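Local coordinates for adenosine monophosphate-protein transferase (Pyrococcus horikoshii, PDB 2D16) that is of unconfirmed function but belongs to the adenosine-specific kinase family and probably acts as an adenosine monophosphate-protein transferase, at residues Ile18-Leu32 against Asn94-Ala106. Sequence-based numbering, arbitrary orientation.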
loop_
_atom_site.group_PDB
_atom_site.type_symbol
_atom_site.label_atom_id
_atom_site.label_comp_id
_atom_site.label_asym_id
_atom_site.label_seq_id
_atom_site.Cartn_x
_atom_site.Cartn_y
_atom_site.Cartn_z
ATOM N N ILE A 18 9.148 38.209 28.654
ATOM C CA ILE A 18 10.435 38.256 27.977
ATOM C C ILE A 18 10.739 39.734 27.752
ATOM O O ILE A 18 9.915 40.464 27.200
ATOM C CB ILE A 18 10.400 37.540 26.605
ATOM C CG1 ILE A 18 9.939 36.091 26.774
ATOM C CG2 ILE A 18 11.791 37.571 25.977
ATOM C CD1 ILE A 18 9.767 35.343 25.463
ATOM N N ILE A 19 11.908 40.181 28.196
ATOM C CA ILE A 19 12.297 41.577 28.033
ATOM C C ILE A 19 13.544 41.604 27.158
ATOM O O ILE A 19 14.469 40.828 27.377
ATOM C CB ILE A 19 12.647 42.240 29.387
ATOM C CG1 ILE A 19 11.548 41.973 30.421
ATOM C CG2 ILE A 19 12.851 43.736 29.191
ATOM C CD1 ILE A 19 10.205 42.567 30.070
ATOM N N GLY A 20 13.574 42.501 26.179
ATOM C CA GLY A 20 14.730 42.569 25.306
ATOM C C GLY A 20 15.068 43.968 24.837
ATOM O O GLY A 20 14.357 44.929 25.137
ATOM N N GLN A 21 16.171 44.076 24.106
ATOM C CA GLN A 21 16.628 45.352 23.567
ATOM C C GLN A 21 16.664 45.198 22.050
ATOM O O GLN A 21 17.297 44.274 21.523
ATOM C CB GLN A 21 18.027 45.687 24.102
ATOM C CG GLN A 21 18.563 47.057 23.652
ATOM C CD GLN A 21 17.926 48.233 24.391
ATOM O OE1 GLN A 21 17.540 48.107 25.557
ATOM N NE2 GLN A 21 17.798 49.369 23.715
ATOM N N GLY A 22 15.969 46.094 21.352
ATOM C CA GLY A 22 15.922 46.016 19.904
ATOM C C GLY A 22 16.250 47.306 19.177
ATOM O O GLY A 22 16.995 48.147 19.677
ATOM N N ASN A 23 15.675 47.451 17.987
ATOM C CA ASN A 23 15.896 48.619 17.146
ATOM C C ASN A 23 14.740 48.760 16.159
ATOM O O ASN A 23 14.041 47.786 15.873
ATOM C CB ASN A 23 17.227 48.443 16.398
ATOM C CG ASN A 23 17.423 49.450 15.283
ATOM O OD1 ASN A 23 16.938 49.260 14.166
ATOM N ND2 ASN A 23 18.141 50.526 15.576
ATOM N N PHE A 24 14.533 49.978 15.659
ATOM C CA PHE A 24 13.484 50.249 14.675
ATOM C C PHE A 24 12.106 49.849 15.208
ATOM O O PHE A 24 11.370 49.091 14.574
ATOM C CB PHE A 24 13.818 49.484 13.384
ATOM C CG PHE A 24 13.089 49.976 12.158
ATOM C CD1 PHE A 24 12.404 51.189 12.161
ATOM C CD2 PHE A 24 13.116 49.227 10.984
ATOM C CE1 PHE A 24 11.755 51.645 11.011
ATOM C CE2 PHE A 24 12.470 49.677 9.829
ATOM C CZ PHE A 24 11.789 50.890 9.845
ATOM N N SER A 25 11.762 50.395 16.369
ATOM C CA SER A 25 10.503 50.095 17.043
ATOM C C SER A 25 9.224 50.040 16.206
ATOM O O SER A 25 8.450 49.094 16.336
ATOM C CB SER A 25 10.297 51.072 18.201
ATOM O OG SER A 25 11.354 50.965 19.138
ATOM N N ILE A 26 8.981 51.034 15.355
ATOM C CA ILE A 26 7.741 51.014 14.581
ATOM C C ILE A 26 7.605 49.809 13.660
ATOM O O ILE A 26 6.498 49.333 13.416
ATOM C CB ILE A 26 7.532 52.312 13.757
ATOM C CG1 ILE A 26 8.683 52.525 12.775
ATOM C CG2 ILE A 26 7.370 53.498 14.704
ATOM C CD1 ILE A 26 8.490 53.740 11.884
ATOM N N PHE A 27 8.726 49.311 13.154
ATOM C CA PHE A 27 8.706 48.147 12.280
ATOM C C PHE A 27 8.723 46.868 13.107
ATOM O O PHE A 27 7.912 45.964 12.917
ATOM C CB PHE A 27 9.939 48.142 11.376
ATOM C CG PHE A 27 10.154 46.837 10.656
ATOM C CD1 PHE A 27 9.472 46.554 9.474
ATOM C CD2 PHE A 27 11.023 45.879 11.173
ATOM C CE1 PHE A 27 9.651 45.338 8.815
ATOM C CE2 PHE A 27 11.209 44.657 10.523
ATOM C CZ PHE A 27 10.524 44.385 9.343
ATOM N N THR A 28 9.672 46.815 14.031
ATOM C CA THR A 28 9.877 45.648 14.870
ATOM C C THR A 28 8.728 45.210 15.765
ATOM O O THR A 28 8.502 44.010 15.919
ATOM C CB THR A 28 11.149 45.846 15.708
ATOM O OG1 THR A 28 12.228 46.163 14.822
ATOM C CG2 THR A 28 11.494 44.583 16.489
ATOM N N VAL A 29 7.997 46.152 16.350
ATOM C CA VAL A 29 6.889 45.762 17.218
ATOM C C VAL A 29 5.920 44.848 16.463
ATOM O O VAL A 29 5.458 43.840 17.001
ATOM C CB VAL A 29 6.133 46.999 17.783
ATOM C CG1 VAL A 29 5.320 47.681 16.691
ATOM C CG2 VAL A 29 5.242 46.571 18.946
ATOM N N ASP A 30 5.645 45.184 15.206
ATOM C CA ASP A 30 4.747 44.391 14.371
ATOM C C ASP A 30 5.430 43.148 13.801
ATOM O O ASP A 30 4.874 42.052 13.829
ATOM C CB ASP A 30 4.227 45.227 13.194
ATOM C CG ASP A 30 3.051 46.118 13.562
ATOM O OD1 ASP A 30 2.703 46.222 14.759
ATOM O OD2 ASP A 30 2.472 46.723 12.632
ATOM N N ASP A 31 6.636 43.323 13.273
ATOM C CA ASP A 31 7.354 42.213 12.661
ATOM C C ASP A 31 7.725 41.103 13.640
ATOM O O ASP A 31 7.665 39.919 13.299
ATOM C CB ASP A 31 8.607 42.726 11.955
ATOM C CG ASP A 31 9.080 41.784 10.871
ATOM O OD1 ASP A 31 8.344 41.619 9.874
ATOM O OD2 ASP A 31 10.177 41.204 11.011
ATOM N N LEU A 32 8.111 41.477 14.855
ATOM C CA LEU A 32 8.468 40.477 15.855
ATOM C C LEU A 32 7.193 39.759 16.304
ATOM O O LEU A 32 7.214 38.567 16.619
ATOM C CB LEU A 32 9.173 41.145 17.038
ATOM C CG LEU A 32 9.735 40.256 18.152
ATOM C CD1 LEU A 32 10.548 39.104 17.564
ATOM C CD2 LEU A 32 10.592 41.116 19.080
ATOM N N ASN A 94 10.357 27.612 23.678
ATOM C CA ASN A 94 9.763 27.434 22.357
ATOM C C ASN A 94 9.903 28.688 21.495
ATOM O O ASN A 94 9.725 28.619 20.278
ATOM C CB ASN A 94 8.257 27.134 22.453
ATOM C CG ASN A 94 7.928 26.001 23.407
ATOM O OD1 ASN A 94 7.081 26.132 24.296
ATOM N ND2 ASN A 94 8.620 24.880 23.238
ATOM N N VAL A 95 10.219 29.825 22.111
ATOM C CA VAL A 95 10.289 31.079 21.355
ATOM C C VAL A 95 11.558 31.926 21.404
ATOM O O VAL A 95 11.707 32.848 20.601
ATOM C CB VAL A 95 9.127 32.022 21.755
ATOM C CG1 VAL A 95 7.803 31.260 21.742
ATOM C CG2 VAL A 95 9.390 32.624 23.119
ATOM N N LEU A 96 12.463 31.648 22.334
ATOM C CA LEU A 96 13.669 32.463 22.432
ATOM C C LEU A 96 14.502 32.528 21.159
ATOM O O LEU A 96 14.974 33.603 20.786
ATOM C CB LEU A 96 14.535 32.002 23.606
ATOM C CG LEU A 96 13.981 32.388 24.983
ATOM C CD1 LEU A 96 14.767 31.664 26.063
ATOM C CD2 LEU A 96 14.065 33.897 25.185
ATOM N N ASN A 97 14.683 31.396 20.483
ATOM C CA ASN A 97 15.467 31.406 19.253
ATOM C C ASN A 97 14.794 32.252 18.171
ATOM O O ASN A 97 15.471 32.906 17.381
ATOM C CB ASN A 97 15.719 29.975 18.768
ATOM C CG ASN A 97 16.822 29.290 19.560
ATOM O OD1 ASN A 97 17.395 29.883 20.478
ATOM N ND2 ASN A 97 17.128 28.046 19.210
ATOM N N THR A 98 13.464 32.255 18.138
ATOM C CA THR A 98 12.748 33.064 17.153
ATOM C C THR A 98 13.045 34.547 17.399
ATOM O O THR A 98 13.226 35.326 16.458
ATOM C CB THR A 98 11.220 32.820 17.244
ATOM O OG1 THR A 98 10.931 31.484 16.813
ATOM C CG2 THR A 98 10.454 33.809 16.366
ATOM N N ILE A 99 13.106 34.935 18.668
ATOM C CA ILE A 99 13.387 36.320 19.024
ATOM C C ILE A 99 14.852 36.672 18.764
ATOM O O ILE A 99 15.148 37.710 18.167
ATOM C CB ILE A 99 13.053 36.588 20.499
ATOM C CG1 ILE A 99 11.568 36.296 20.743
ATOM C CG2 ILE A 99 13.380 38.040 20.857
ATOM C CD1 ILE A 99 11.172 36.297 22.211
ATOM N N LYS A 100 15.766 35.812 19.209
ATOM C CA LYS A 100 17.192 36.060 18.999
ATOM C C LYS A 100 17.530 36.124 17.510
ATOM O O LYS A 100 18.457 36.832 17.102
ATOM C CB LYS A 100 18.038 34.961 19.666
ATOM C CG LYS A 100 18.052 35.026 21.184
ATOM C CD LYS A 100 18.893 33.911 21.818
ATOM C CE LYS A 100 18.328 32.534 21.516
ATOM N NZ LYS A 100 19.033 31.451 22.269
ATOM N N ASN A 101 16.774 35.391 16.699
ATOM C CA ASN A 101 17.018 35.355 15.262
ATOM C C ASN A 101 16.430 36.540 14.500
ATOM O O ASN A 101 16.691 36.694 13.305
ATOM C CB ASN A 101 16.477 34.051 14.664
ATOM C CG ASN A 101 17.186 32.817 15.207
ATOM O OD1 ASN A 101 18.383 32.854 15.506
ATOM N ND2 ASN A 101 16.451 31.711 15.317
ATOM N N HIS A 102 15.642 37.373 15.172
ATOM C CA HIS A 102 15.050 38.517 14.480
ATOM C C HIS A 102 16.139 39.546 14.173
ATOM O O HIS A 102 16.924 39.914 15.046
ATOM C CB HIS A 102 13.939 39.148 15.310
ATOM C CG HIS A 102 13.123 40.142 14.548
ATOM N ND1 HIS A 102 13.530 41.444 14.348
ATOM C CD2 HIS A 102 11.950 40.008 13.885
ATOM C CE1 HIS A 102 12.643 42.069 13.595
ATOM N NE2 HIS A 102 11.675 41.220 13.299
ATOM N N PRO A 103 16.184 40.034 12.921
ATOM C CA PRO A 103 17.188 41.016 12.489
ATOM C C PRO A 103 17.227 42.372 13.189
ATOM O O PRO A 103 18.209 43.099 13.058
ATOM C CB PRO A 103 16.921 41.137 10.990
ATOM C CG PRO A 103 15.428 40.955 10.908
ATOM C CD PRO A 103 15.199 39.783 11.852
ATOM N N ALA A 104 16.179 42.716 13.932
ATOM C CA ALA A 104 16.152 43.999 14.631
ATOM C C ALA A 104 16.290 43.834 16.144
ATOM O O ALA A 104 16.119 44.790 16.904
ATOM C CB ALA A 104 14.863 44.762 14.289
ATOM N N VAL A 105 16.602 42.620 16.583
ATOM C CA VAL A 105 16.785 42.360 18.000
ATOM C C VAL A 105 18.272 42.339 18.319
ATOM O O VAL A 105 19.049 41.677 17.628
ATOM C CB VAL A 105 16.156 41.010 18.409
ATOM C CG1 VAL A 105 16.617 40.611 19.814
ATOM C CG2 VAL A 105 14.635 41.127 18.371
ATOM N N ALA A 106 18.660 43.081 19.349
ATOM C CA ALA A 106 20.054 43.128 19.764
ATOM C C ALA A 106 20.288 42.018 20.778
ATOM O O ALA A 106 21.184 41.188 20.614
ATOM C CB ALA A 106 20.373 44.480 20.387
#
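His-102 reaches from the loop after helix 92-100 across to Asp-31 and Leu-32 of helix 25-39, its CG anti to the backbone N (chi1 -169°), which turns the imidazole toward the helix. Its CB lies 4.1 Å from Leu-32 CD1, and CG and CD2 run on past the same methyl. CE1 comes obliquely to Thr-28 CG2, while Phe-27 CE2 lies at the imidazole edge. At the tip, NE2 donates to Asp-31 OD2 over 2.7 Å, a bent bond (142°) that uses the anti lone pair of the carboxylate, whose plane stands 67° from the ring. Asp-31 OD1 also bridges to Arg-34. Toward its own loop, ND1 accepts the backbone N-H of Ala-104; with both ring nitrogens bonded, a flip of the imidazole would probably cost both bonds. Pro-103 CD and Leu-32 CB lie over opposite faces, each offset toward the rim. A leucine in place of His-102 would probably leave Asp-31 OD2 and the Ala-104 N-H without their mates and let the turn drift from the helix. Thr-28 OG1, bonded to Asn-23 O, sits 3.0 Å from Ala-104 CB. Deeper in, Ile-18 and Ile-99 meet tip to tip, CD1 to CD1 at 3.7 Å, with Val-95 CG2 at 3.6 Å from Ile-18 CD1. Ala-106 N donates to Gln-21 O (2.8 Å) beside the non-hydrogen-bonded antiparallel pair Gly-22 and Val-105. A type I turn from His-102 to Val-105 leads helix 92-100 into the outermost strand, within this chain, of a two-layer alpha+beta unit, both helices over one face of an antiparallel sheet.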